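Local coordinates for MAU2 chromatid cohesion factor homolog (Saccharomyces cerevisiae, PDB 4XDN), which forms a complex with Scc2 that is required for the association of cohesin with chromosomes, and so takes part in sister chromatid cohesion, at residues F200-L204 against L217-Y221; Q212-F216 against C297-I301; L562-I566 against C594-M600; R601-Y605 against L634-I638. All blocks are in the same frame, centred on the assembly; numbering follows the deposited sequence.

From the N terminus, three of the four contacts join parts of the chain separated by only 12 to 28 residues, while contact 2 spans 80. Contact 1 closes the short turn between helices 193-206 and 212-228. Contact 2 opens before contact 1 has closed, on the first turn of helix 212-228, and closes about 80 residues later on strand 297-302, so the two cross along the chain; they share helix 212-228 and touch. On the opposite side of the chain's centre, contact 3 loops around helix 580-593 to join helix 562-575 to the loop before helix 601-618. Contact 4 then pairs that helix with the final one, 621-638, its residues touching those of contact 3.

Contact 1: F200-L204 against L217-Y221; sequences FHGLL and LNLCY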
loop_
_atom_site.group_PDB
_atom_site.type_symbol
_atom_site.label_atom_id
_atom_site.label_comp_id
_atom_site.label_asym_id
_atom_site.label_seq_id
_atom_site.Cartn_x
_atom_site.Cartn_y
_atom_site.Cartn_z
ATOM N N PHE A 200 -11.196 -0.781 16.445
ATOM C CA PHE A 200 -11.814 0.141 15.494
ATOM C C PHE A 200 -13.322 0.190 15.709
ATOM O O PHE A 200 -13.910 1.266 15.805
ATOM C CB PHE A 200 -11.510 -0.268 14.050
ATOM C CG PHE A 200 -10.419 0.539 13.400
ATOM C CD1 PHE A 200 -10.553 1.910 13.238
ATOM C CD2 PHE A 200 -9.269 -0.076 12.933
ATOM C CE1 PHE A 200 -9.556 2.651 12.639
ATOM C CE2 PHE A 200 -8.270 0.663 12.330
ATOM C CZ PHE A 200 -8.413 2.028 12.184
ATOM N N HIS A 201 -13.938 -0.985 15.783
ATOM C CA HIS A 201 -15.381 -1.088 15.966
ATOM C C HIS A 201 -15.823 -0.421 17.267
ATOM O O HIS A 201 -16.768 0.366 17.280
ATOM C CB HIS A 201 -15.815 -2.555 15.956
ATOM C CG HIS A 201 -17.300 -2.743 15.984
ATOM N ND1 HIS A 201 -18.031 -2.728 17.151
ATOM C CD2 HIS A 201 -18.189 -2.950 14.984
ATOM C CE1 HIS A 201 -19.309 -2.918 16.870
ATOM N NE2 HIS A 201 -19.431 -3.055 15.562
ATOM N N GLY A 202 -15.135 -0.742 18.358
ATOM C CA GLY A 202 -15.449 -0.156 19.649
ATOM C C GLY A 202 -15.231 1.343 19.633
ATOM O O GLY A 202 -15.998 2.104 20.223
ATOM N N LEU A 203 -14.173 1.765 18.951
ATOM C CA LEU A 203 -13.865 3.179 18.810
ATOM C C LEU A 203 -14.954 3.895 18.016
ATOM O O LEU A 203 -15.519 4.883 18.478
ATOM C CB LEU A 203 -12.505 3.357 18.134
ATOM C CG LEU A 203 -12.103 4.773 17.721
ATOM C CD1 LEU A 203 -12.169 5.735 18.898
ATOM C CD2 LEU A 203 -10.707 4.752 17.124
ATOM N N LEU A 204 -15.250 3.378 16.827
ATOM C CA LEU A 204 -16.222 4.001 15.933
ATOM C C LEU A 204 -17.617 4.077 16.550
ATOM O O LEU A 204 -18.326 5.068 16.376
ATOM C CB LEU A 204 -16.288 3.233 14.607
ATOM C CG LEU A 204 -15.068 3.361 13.689
ATOM C CD1 LEU A 204 -15.088 2.294 12.605
ATOM C CD2 LEU A 204 -15.012 4.748 13.067
ATOM N N LEU A 217 -11.907 8.482 11.200
ATOM C CA LEU A 217 -11.512 7.200 11.770
ATOM C C LEU A 217 -11.925 6.047 10.869
ATOM O O LEU A 217 -11.218 5.047 10.763
ATOM C CB LEU A 217 -12.129 7.019 13.155
ATOM C CG LEU A 217 -11.631 7.971 14.238
ATOM C CD1 LEU A 217 -12.530 7.870 15.454
ATOM C CD2 LEU A 217 -10.186 7.667 14.603
ATOM N N ASN A 218 -13.074 6.190 10.221
ATOM C CA ASN A 218 -13.565 5.152 9.330
ATOM C C ASN A 218 -12.684 5.038 8.091
ATOM O O ASN A 218 -12.509 3.952 7.544
ATOM C CB ASN A 218 -15.013 5.432 8.929
ATOM C CG ASN A 218 -15.595 4.336 8.065
ATOM O OD1 ASN A 218 -15.864 3.234 8.540
ATOM N ND2 ASN A 218 -15.793 4.630 6.785
ATOM N N LEU A 219 -12.126 6.164 7.655
ATOM C CA LEU A 219 -11.190 6.169 6.538
ATOM C C LEU A 219 -9.907 5.448 6.932
ATOM O O LEU A 219 -9.349 4.688 6.141
ATOM C CB LEU A 219 -10.883 7.602 6.093
ATOM C CG LEU A 219 -12.017 8.338 5.381
ATOM C CD1 LEU A 219 -11.727 9.828 5.312
ATOM C CD2 LEU A 219 -12.228 7.771 3.990
ATOM N N CYS A 220 -9.443 5.691 8.157
ATOM C CA CYS A 220 -8.286 4.978 8.692
ATOM C C CYS A 220 -8.572 3.483 8.693
ATOM O O CYS A 220 -7.710 2.670 8.355
ATOM C CB CYS A 220 -7.952 5.445 10.115
ATOM S SG CYS A 220 -7.408 7.167 10.277
ATOM N N TYR A 221 -9.798 3.135 9.072
ATOM C CA TYR A 221 -10.222 1.743 9.150
ATOM C C TYR A 221 -10.174 1.083 7.778
ATOM O O TYR A 221 -9.522 0.055 7.598
ATOM C CB TYR A 221 -11.637 1.660 9.725
ATOM C CG TYR A 221 -12.134 0.261 10.025
ATOM C CD1 TYR A 221 -11.251 -0.784 10.262
ATOM C CD2 TYR A 221 -13.495 -0.009 10.073
ATOM C CE1 TYR A 221 -11.714 -2.058 10.544
ATOM C CE2 TYR A 221 -13.964 -1.276 10.348
ATOM C CZ TYR A 221 -13.071 -2.296 10.582
ATOM O OH TYR A 221 -13.540 -3.560 10.854
#
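The rings of Phe200 and Tyr221 form an offset stack, with centroids 4.7 Å apart and planes inclined at 26°. Over one face of the phenylalanine lies the near rim of the tyrosine, where Phe200 CD2 and Tyr221 CD1 approach to 3.4 Å. The displacement is large enough for each residue to offer aliphatic carbon to the other's ring as well: Phe200 CB sits 4.0 Å from the centroid of the Tyr221 ring, and Tyr221 CA 3.8 Å from that of Phe200, both as CH-pi contacts over a face. With chi1 of Tyr221 at -172°, CG is anti to its own amide nitrogen, which sets the ring over one face of Phe200. Beyond the stack, leucines make most of the remaining contacts. Leu204 splits its two methyls between neighbours one helical turn apart: CD1 meets Tyr221 CD2 at 3.8 Å, while CD2 packs on Leu217 CB at 3.7 Å. Leu217 also turns its CD1 onto Leu203 CG, the two side chains crossing at roughly a right angle. Helix 170-189 adds Val184 against Phe200 and Tyr181 against Leu217, and Pro233 touches Tyr221. The axes of segments 200-204 and 217-221 are 10.6 Å apart and run almost antiparallel, at 167°, with no hydrogen bond between them. Two consecutive helices joined by a short turn and zipped by apolar side chains make an antiparallel helical hairpin, the building unit of alpha-solenoids such as the TPR-like superhelix of Scc4.

Contact 2: Q212-F216 against C297-I301; sequences QWKWF and CVIKI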
loop_
_atom_site.group_PDB
_atom_site.type_symbol
_atom_site.label_atom_id
_atom_site.label_comp_id
_atom_site.label_asym_id
_atom_site.label_seq_id
_atom_site.Cartn_x
_atom_site.Cartn_y
_atom_site.Cartn_z
ATOM N N GLN A 212 -17.017 14.721 11.475
ATOM C CA GLN A 212 -15.739 14.681 10.772
ATOM C C GLN A 212 -14.803 13.670 11.421
ATOM O O GLN A 212 -14.059 12.962 10.741
ATOM C CB GLN A 212 -15.095 16.069 10.766
ATOM C CG GLN A 212 -13.718 16.120 10.133
ATOM C CD GLN A 212 -13.148 17.522 10.104
ATOM O OE1 GLN A 212 -13.217 18.252 11.095
ATOM N NE2 GLN A 212 -12.588 17.912 8.964
ATOM N N TRP A 213 -14.858 13.609 12.745
ATOM C CA TRP A 213 -14.002 12.723 13.518
ATOM C C TRP A 213 -14.293 11.253 13.217
ATOM O O TRP A 213 -13.373 10.476 12.965
ATOM C CB TRP A 213 -14.177 13.017 15.011
ATOM C CG TRP A 213 -13.400 12.119 15.924
ATOM C CD1 TRP A 213 -13.898 11.388 16.962
ATOM C CD2 TRP A 213 -11.990 11.860 15.892
ATOM N NE1 TRP A 213 -12.888 10.691 17.576
ATOM C CE2 TRP A 213 -11.707 10.964 16.940
ATOM C CE3 TRP A 213 -10.940 12.300 15.081
ATOM C CZ2 TRP A 213 -10.421 10.494 17.197
ATOM C CZ3 TRP A 213 -9.664 11.832 15.337
ATOM C CH2 TRP A 213 -9.416 10.939 16.386
ATOM N N LYS A 214 -15.566 10.870 13.229
ATOM C CA LYS A 214 -15.929 9.480 12.967
ATOM C C LYS A 214 -15.577 9.075 11.541
ATOM O O LYS A 214 -15.009 8.009 11.315
ATOM C CB LYS A 214 -17.420 9.242 13.211
ATOM C CG LYS A 214 -17.856 7.830 12.845
ATOM C CD LYS A 214 -19.235 7.476 13.376
ATOM C CE LYS A 214 -19.554 6.019 13.079
ATOM N NZ LYS A 214 -20.894 5.603 13.569
ATOM N N TRP A 215 -15.922 9.929 10.584
ATOM C CA TRP A 215 -15.641 9.655 9.182
ATOM C C TRP A 215 -14.141 9.580 8.923
ATOM O O TRP A 215 -13.694 8.819 8.068
ATOM C CB TRP A 215 -16.281 10.721 8.289
ATOM C CG TRP A 215 -17.707 10.420 7.918
ATOM C CD1 TRP A 215 -18.240 9.193 7.639
ATOM C CD2 TRP A 215 -18.781 11.360 7.789
ATOM N NE1 TRP A 215 -19.575 9.312 7.342
ATOM C CE2 TRP A 215 -19.934 10.631 7.431
ATOM C CE3 TRP A 215 -18.882 12.747 7.944
ATOM C CZ2 TRP A 215 -21.169 11.242 7.219
ATOM C CZ3 TRP A 215 -20.109 13.351 7.736
ATOM C CH2 TRP A 215 -21.236 12.599 7.377
ATOM N N PHE A 216 -13.365 10.361 9.664
ATOM C CA PHE A 216 -11.914 10.276 9.569
ATOM C C PHE A 216 -11.425 8.908 10.038
ATOM O O PHE A 216 -10.628 8.258 9.367
ATOM C CB PHE A 216 -11.244 11.372 10.395
ATOM C CG PHE A 216 -9.799 11.096 10.693
ATOM C CD1 PHE A 216 -8.845 11.175 9.690
ATOM C CD2 PHE A 216 -9.396 10.743 11.968
ATOM C CE1 PHE A 216 -7.515 10.913 9.958
ATOM C CE2 PHE A 216 -8.067 10.479 12.241
ATOM C CZ PHE A 216 -7.125 10.563 11.232
ATOM N N CYS A 297 -4.697 19.159 7.247
ATOM C CA CYS A 297 -6.106 19.098 7.627
ATOM C C CYS A 297 -6.255 19.121 9.146
ATOM O O CYS A 297 -5.721 18.257 9.836
ATOM C CB CYS A 297 -6.761 17.840 7.054
ATOM S SG CYS A 297 -8.428 17.523 7.669
ATOM N N VAL A 298 -6.984 20.107 9.659
ATOM C CA VAL A 298 -7.195 20.235 11.099
ATOM C C VAL A 298 -8.592 19.757 11.487
ATOM O O VAL A 298 -9.596 20.345 11.085
ATOM C CB VAL A 298 -7.001 21.689 11.571
ATOM C CG1 VAL A 298 -7.238 21.809 13.074
ATOM C CG2 VAL A 298 -5.604 22.169 11.222
ATOM N N ILE A 299 -8.641 18.681 12.267
ATOM C CA ILE A 299 -9.898 18.163 12.791
ATOM C C ILE A 299 -10.146 18.715 14.188
ATOM O O ILE A 299 -9.506 18.298 15.152
ATOM C CB ILE A 299 -9.902 16.623 12.844
ATOM C CG1 ILE A 299 -9.742 16.047 11.435
ATOM C CG2 ILE A 299 -11.196 16.112 13.484
ATOM C CD1 ILE A 299 -9.535 14.550 11.396
ATOM N N LYS A 300 -11.080 19.654 14.292
ATOM C CA LYS A 300 -11.449 20.222 15.581
ATOM C C LYS A 300 -12.464 19.319 16.277
ATOM O O LYS A 300 -13.675 19.493 16.133
ATOM C CB LYS A 300 -12.006 21.636 15.404
ATOM C CG LYS A 300 -11.003 22.600 14.788
ATOM C CD LYS A 300 -11.612 23.966 14.503
ATOM C CE LYS A 300 -10.626 24.861 13.764
ATOM N NZ LYS A 300 -11.167 26.231 13.524
ATOM N N ILE A 301 -11.952 18.343 17.019
ATOM C CA ILE A 301 -12.786 17.409 17.767
ATOM C C ILE A 301 -13.601 18.155 18.815
ATOM O O ILE A 301 -14.810 17.958 18.944
ATOM C CB ILE A 301 -11.924 16.321 18.446
ATOM C CG1 ILE A 301 -11.306 15.408 17.385
ATOM C CG2 ILE A 301 -12.752 15.496 19.432
ATOM C CD1 ILE A 301 -10.252 14.456 17.918
HETATM O O HOH W 1 -12.618 20.573 12.027
HETATM O O HOH W 2 -11.325 20.439 8.845
HETATM O O HOH W 3 -14.614 17.982 13.609
#
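Gln212 OE1, lying against the backbone of Ile299, accepts hydrogen bonds from two waters, one at 2.6 Å from OE1 and one at 2.9 Å. The closer water also receives the N-H of Lys300 and donates to Val298 O; the other donates to Lys300 O. A third water takes a bond from Gln212 NE2 at 2.8 Å and donates to Val298 O, while NE2 has a further partner in Val248 O. The extended side chain, with chi1 of 176° and chi2 of 178°, carries the amide out to the strand, yet every polar link across is relayed by water. Lys300, where the backbone makes an inverse gamma turn, presents its N-H and carbonyl to different waters. The rest of the contact is apolar. Ile301 CD1 stands over the six-membered ring of Trp213, 3.6 Å from its centroid and 9° off the normal. Ile299 CD1 lies over one face of the Phe216 ring as a CH-pi contact, reaching Phe216 CG at 3.5 Å, and the same phenylalanine packs on an apolar side chain of another protein chain. Direct contact thus rests on apolar packing, including two CH-pi contacts, while the waters bond Val298 O, Lys300 N and Lys300 O.

Contact 3: L562-I566 against C594-M600; sequences LLLQI and CRQQGGM
Leu562 pushes its CD2 methyl against the aliphatic stem of Gln597, 3.4 Å from Gln597 CG, and touches Gln596 CB at 3.7 Å with the same methyl. Leu562 and Gln597 come from opposite directions, and the amide of Gln597 lies beside Leu562 CB. A turn further along the helix, Ile566 and Met600 meet tip to tip, Ile566 CD1 lying 3.5 Å from Met600 CE. The methionine gets there by folding back on itself: chi2 of -73° and chi3 of -77° bend the chain twice and bring CE also to within 3.8 Å of Leu563 CD1. Cys594 completes the apolar patch, its SG in contact with the same Ile566 methyl. All of this sets the first turn of helix 562-575 against the connection between helices 580-593 and 601-618: in this alpha-solenoid the start of one helix packs on the loop that joins the next two. At the polar margin, the amide of Gln597 serves the start of the helix through water. Its NE2 donates to a water, at 2.7 Å, that also accepts the N-H of Leu562, and a second water takes the N-H of Leu563 and bonds weakly to Gln597 OE1. Gly599, with its positive phi, lets the chain swing round to Met600, the N-cap residue of helix 601-618. Further out, Cys336 and Tyr337 touch Gln597, Gly598 is tied to Leu397 by a backbone bond, and Ile607 and Cys590 lie against Ile566. Leu563 also packs on an apolar side chain of another protein chain.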
loop_
_atom_site.group_PDB
_atom_site.type_symbol
_atom_site.label_atom_id
_atom_site.label_comp_id
_atom_site.label_asym_id
_atom_site.label_seq_id
_atom_site.Cartn_x
_atom_site.Cartn_y
_atom_site.Cartn_z
ATOM N N LEU A 562 -7.788 -11.432 -21.410
ATOM C CA LEU A 562 -7.858 -12.292 -22.585
ATOM C C LEU A 562 -7.870 -13.773 -22.237
ATOM O O LEU A 562 -8.806 -14.485 -22.596
ATOM C CB LEU A 562 -6.689 -12.012 -23.528
ATOM C CG LEU A 562 -6.705 -12.820 -24.829
ATOM C CD1 LEU A 562 -7.890 -12.419 -25.697
ATOM C CD2 LEU A 562 -5.405 -12.639 -25.579
ATOM N N LEU A 563 -6.828 -14.235 -21.549
ATOM C CA LEU A 563 -6.695 -15.656 -21.247
ATOM C C LEU A 563 -7.893 -16.160 -20.451
ATOM O O LEU A 563 -8.407 -17.248 -20.712
ATOM C CB LEU A 563 -5.402 -15.930 -20.473
ATOM C CG LEU A 563 -5.177 -17.389 -20.056
ATOM C CD1 LEU A 563 -5.134 -18.311 -21.267
ATOM C CD2 LEU A 563 -3.907 -17.530 -19.242
ATOM N N LEU A 564 -8.340 -15.360 -19.489
ATOM C CA LEU A 564 -9.464 -15.744 -18.649
ATOM C C LEU A 564 -10.736 -15.865 -19.479
ATOM O O LEU A 564 -11.457 -16.858 -19.378
ATOM C CB LEU A 564 -9.663 -14.731 -17.520
ATOM C CG LEU A 564 -10.759 -15.069 -16.504
ATOM C CD1 LEU A 564 -10.448 -16.366 -15.777
ATOM C CD2 LEU A 564 -10.929 -13.933 -15.513
ATOM N N GLN A 565 -11.002 -14.861 -20.308
ATOM C CA GLN A 565 -12.214 -14.845 -21.123
ATOM C C GLN A 565 -12.293 -16.070 -22.034
ATOM O O GLN A 565 -13.368 -16.637 -22.235
ATOM C CB GLN A 565 -12.284 -13.568 -21.963
ATOM C CG GLN A 565 -13.608 -12.832 -21.841
ATOM C CD GLN A 565 -13.792 -11.772 -22.909
ATOM O OE1 GLN A 565 -12.825 -11.175 -23.386
ATOM N NE2 GLN A 565 -15.041 -11.537 -23.298
ATOM N N ILE A 566 -11.150 -16.479 -22.574
ATOM C CA ILE A 566 -11.101 -17.624 -23.475
ATOM C C ILE A 566 -11.371 -18.927 -22.722
ATOM O O ILE A 566 -12.119 -19.782 -23.197
ATOM C CB ILE A 566 -9.734 -17.713 -24.197
ATOM C CG1 ILE A 566 -9.547 -16.500 -25.112
ATOM C CG2 ILE A 566 -9.637 -18.992 -25.026
ATOM C CD1 ILE A 566 -8.160 -16.383 -25.731
ATOM N N CYS A 594 -7.186 -15.954 -29.327
ATOM C CA CYS A 594 -5.846 -16.278 -28.840
ATOM C C CYS A 594 -4.732 -15.455 -29.488
ATOM O O CYS A 594 -3.637 -15.350 -28.936
ATOM C CB CYS A 594 -5.556 -17.764 -29.065
ATOM S SG CYS A 594 -6.497 -18.891 -28.009
ATOM N N ARG A 595 -5.005 -14.874 -30.651
ATOM C CA ARG A 595 -3.968 -14.170 -31.403
ATOM C C ARG A 595 -3.600 -12.825 -30.781
ATOM O O ARG A 595 -2.570 -12.241 -31.117
ATOM C CB ARG A 595 -4.416 -13.955 -32.852
ATOM C CG ARG A 595 -5.428 -12.832 -33.046
ATOM C CD ARG A 595 -5.845 -12.720 -34.503
ATOM N NE ARG A 595 -6.132 -11.340 -34.887
ATOM C CZ ARG A 595 -5.212 -10.382 -34.983
ATOM N NH1 ARG A 595 -3.939 -10.644 -34.709
ATOM N NH2 ARG A 595 -5.563 -9.155 -35.344
ATOM N N GLN A 596 -4.441 -12.339 -29.875
ATOM C CA GLN A 596 -4.303 -10.983 -29.348
ATOM C C GLN A 596 -3.095 -10.817 -28.422
ATOM O O GLN A 596 -2.629 -9.698 -28.211
ATOM C CB GLN A 596 -5.580 -10.583 -28.606
ATOM C CG GLN A 596 -6.841 -10.609 -29.457
ATOM C CD GLN A 596 -7.080 -9.307 -30.195
ATOM O OE1 GLN A 596 -8.053 -8.601 -29.928
ATOM N NE2 GLN A 596 -6.198 -8.985 -31.133
ATOM N N GLN A 597 -2.594 -11.922 -27.876
ATOM C CA GLN A 597 -1.430 -11.888 -26.991
ATOM C C GLN A 597 -0.461 -13.021 -27.307
ATOM O O GLN A 597 -0.867 -14.079 -27.786
ATOM C CB GLN A 597 -1.863 -11.977 -25.522
ATOM C CG GLN A 597 -2.629 -10.764 -25.022
ATOM C CD GLN A 597 -3.152 -10.940 -23.604
ATOM O OE1 GLN A 597 -2.897 -11.954 -22.955
ATOM N NE2 GLN A 597 -3.887 -9.948 -23.121
ATOM N N GLY A 598 0.820 -12.792 -27.032
ATOM C CA GLY A 598 1.832 -13.818 -27.207
ATOM C C GLY A 598 1.743 -14.867 -26.115
ATOM O O GLY A 598 1.072 -14.662 -25.106
ATOM N N GLY A 599 2.415 -15.997 -26.317
ATOM C CA GLY A 599 2.418 -17.072 -25.336
ATOM C C GLY A 599 1.147 -17.908 -25.335
ATOM O O GLY A 599 0.967 -18.764 -24.471
ATOM N N MET A 600 0.276 -17.671 -26.310
ATOM C CA MET A 600 -1.042 -18.306 -26.353
ATOM C C MET A 600 -1.145 -19.451 -27.366
ATOM O O MET A 600 -2.236 -19.953 -27.625
ATOM C CB MET A 600 -2.105 -17.253 -26.682
ATOM C CG MET A 600 -2.290 -16.201 -25.599
ATOM S SD MET A 600 -3.134 -16.863 -24.155
ATOM C CE MET A 600 -4.827 -16.902 -24.741
HETATM O O HOH W 4 -5.263 -9.906 -20.786
HETATM O O HOH W 5 -4.771 -12.650 -20.325
#

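Contact 4: R601-Y605 against L634-I638; sequences RKVQY and LVKQI
Segments 601-605 and 634-638, from helices 601-618 and 621-638, run roughly antiparallel at 152°, their short axes 10.2 Å apart, with Tyr605 and Leu634 the nearest residues by CA. Leu634 packs against the first turn of helix 601-618, over Arg601 O, Gln604 and Tyr605: its CD1 lies 3.8 Å from Tyr605 CA, and its CD2 reaches Gln604 OE1 at 3.4 Å, a packing contact. The amide nitrogen of Gln604 turns elsewhere, to Phe591 O. Val635 CG2 meets Tyr605 CE1 at 3.9 Å, and Ile638 spreads its branches, CG2 to Lys602 CE at 3.8 Å and CD1 near the carbonyl oxygen of Arg601. Arg601 stretches across Gln637, a crossing near a right angle in which Gln637 CB sits over one face of the guanidinium. The guanidinium and amide planes are 40° apart. As modelled, Arg601 NH2 and Gln637 NE2 are both donors, so their proximity is no hydrogen bond. Outside the two segments, Lys602 NZ pairs with an acidic side chain of another protein chain, and Tyr605 OH bonds to that chain's backbone. Consecutive antiparallel helices with leucine and isoleucine at their interface form a helical hairpin, here the last of the alpha-solenoid, which also borders the partner chain, presumably Scc2.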
loop_
_atom_site.group_PDB
_atom_site.type_symbol
_atom_site.label_atom_id
_atom_site.label_comp_id
_atom_site.label_asym_id
_atom_site.label_seq_id
_atom_site.Cartn_x
_atom_site.Cartn_y
_atom_site.Cartn_z
ATOM N N ARG A 601 -0.019 -19.869 -27.934
ATOM C CA ARG A 601 -0.041 -20.827 -29.038
ATOM C C ARG A 601 -0.488 -22.228 -28.621
ATOM O O ARG A 601 -1.212 -22.896 -29.363
ATOM C CB ARG A 601 1.339 -20.900 -29.691
ATOM C CG ARG A 601 1.617 -19.744 -30.636
ATOM C CD ARG A 601 3.082 -19.664 -31.006
ATOM N NE ARG A 601 3.331 -18.654 -32.030
ATOM C CZ ARG A 601 4.538 -18.216 -32.373
ATOM N NH1 ARG A 601 5.619 -18.695 -31.770
ATOM N NH2 ARG A 601 4.665 -17.293 -33.318
ATOM N N LYS A 602 -0.060 -22.677 -27.446
ATOM C CA LYS A 602 -0.429 -24.009 -26.979
ATOM C C LYS A 602 -1.886 -24.027 -26.528
ATOM O O LYS A 602 -2.585 -25.023 -26.715
ATOM C CB LYS A 602 0.496 -24.463 -25.851
ATOM C CG LYS A 602 1.864 -24.905 -26.346
ATOM C CD LYS A 602 2.796 -25.262 -25.204
ATOM C CE LYS A 602 4.152 -25.718 -25.727
ATOM N NZ LYS A 602 5.100 -26.041 -24.628
ATOM N N VAL A 603 -2.342 -22.924 -25.946
ATOM C CA VAL A 603 -3.752 -22.772 -25.604
ATOM C C VAL A 603 -4.588 -22.783 -26.883
ATOM O O VAL A 603 -5.606 -23.474 -26.967
ATOM C CB VAL A 603 -4.007 -21.465 -24.807
ATOM C CG1 VAL A 603 -5.501 -21.164 -24.694
ATOM C CG2 VAL A 603 -3.380 -21.554 -23.420
ATOM N N GLN A 604 -4.143 -22.021 -27.881
ATOM C CA GLN A 604 -4.853 -21.917 -29.154
ATOM C C GLN A 604 -4.922 -23.270 -29.853
ATOM O O GLN A 604 -5.918 -23.597 -30.499
ATOM C CB GLN A 604 -4.175 -20.891 -30.068
ATOM C CG GLN A 604 -5.014 -20.486 -31.278
ATOM C CD GLN A 604 -4.327 -19.446 -32.149
ATOM O OE1 GLN A 604 -3.106 -19.444 -32.282
ATOM N NE2 GLN A 604 -5.112 -18.551 -32.740
ATOM N N TYR A 605 -3.856 -24.053 -29.719
ATOM C CA TYR A 605 -3.797 -25.382 -30.318
ATOM C C TYR A 605 -4.873 -26.292 -29.724
ATOM O O TYR A 605 -5.612 -26.949 -30.455
ATOM C CB TYR A 605 -2.407 -25.992 -30.119
ATOM C CG TYR A 605 -2.278 -27.416 -30.614
ATOM C CD1 TYR A 605 -2.119 -27.692 -31.965
ATOM C CD2 TYR A 605 -2.309 -28.485 -29.727
ATOM C CE1 TYR A 605 -1.997 -28.991 -32.420
ATOM C CE2 TYR A 605 -2.188 -29.785 -30.170
ATOM C CZ TYR A 605 -2.033 -30.034 -31.517
ATOM O OH TYR A 605 -1.912 -31.331 -31.963
ATOM N N LEU A 634 0.444 -24.017 -36.226
ATOM C CA LEU A 634 0.769 -23.939 -34.806
ATOM C C LEU A 634 1.816 -24.975 -34.415
ATOM O O LEU A 634 2.702 -24.694 -33.610
ATOM C CB LEU A 634 -0.488 -24.123 -33.960
ATOM C CG LEU A 634 -1.440 -22.926 -33.924
ATOM C CD1 LEU A 634 -2.777 -23.335 -33.320
ATOM C CD2 LEU A 634 -0.826 -21.767 -33.142
ATOM N N VAL A 635 1.716 -26.170 -34.990
ATOM C CA VAL A 635 2.687 -27.224 -34.719
ATOM C C VAL A 635 4.090 -26.796 -35.147
ATOM O O VAL A 635 5.067 -27.075 -34.453
ATOM C CB VAL A 635 2.304 -28.543 -35.436
ATOM C CG1 VAL A 635 3.452 -29.554 -35.394
ATOM C CG2 VAL A 635 1.062 -29.144 -34.802
ATOM N N LYS A 636 4.191 -26.113 -36.284
ATOM C CA LYS A 636 5.492 -25.699 -36.801
ATOM C C LYS A 636 6.131 -24.645 -35.901
ATOM O O LYS A 636 7.336 -24.675 -35.658
ATOM C CB LYS A 636 5.363 -25.167 -38.231
ATOM C CG LYS A 636 6.683 -24.693 -38.832
ATOM C CD LYS A 636 6.781 -24.996 -40.324
ATOM C CE LYS A 636 5.691 -24.298 -41.128
ATOM N NZ LYS A 636 5.715 -22.818 -40.952
ATOM N N GLN A 637 5.318 -23.718 -35.404
ATOM C CA GLN A 637 5.801 -22.677 -34.501
ATOM C C GLN A 637 6.234 -23.255 -33.157
ATOM O O GLN A 637 7.322 -22.957 -32.662
ATOM C CB GLN A 637 4.718 -21.620 -34.277
ATOM C CG GLN A 637 4.317 -20.856 -35.525
ATOM C CD GLN A 637 3.084 -19.999 -35.309
ATOM O OE1 GLN A 637 2.046 -20.486 -34.866
ATOM N NE2 GLN A 637 3.197 -18.714 -35.614
ATOM N N ILE A 638 5.370 -24.082 -32.577
ATOM C CA ILE A 638 5.596 -24.650 -31.250
ATOM C C ILE A 638 6.828 -25.552 -31.205
ATOM O O ILE A 638 7.626 -25.469 -30.272
ATOM C CB ILE A 638 4.359 -25.455 -30.787
ATOM C CG1 ILE A 638 3.173 -24.512 -30.575
ATOM C CG2 ILE A 638 4.647 -26.215 -29.495
ATOM C CD1 ILE A 638 1.830 -25.214 -30.474
#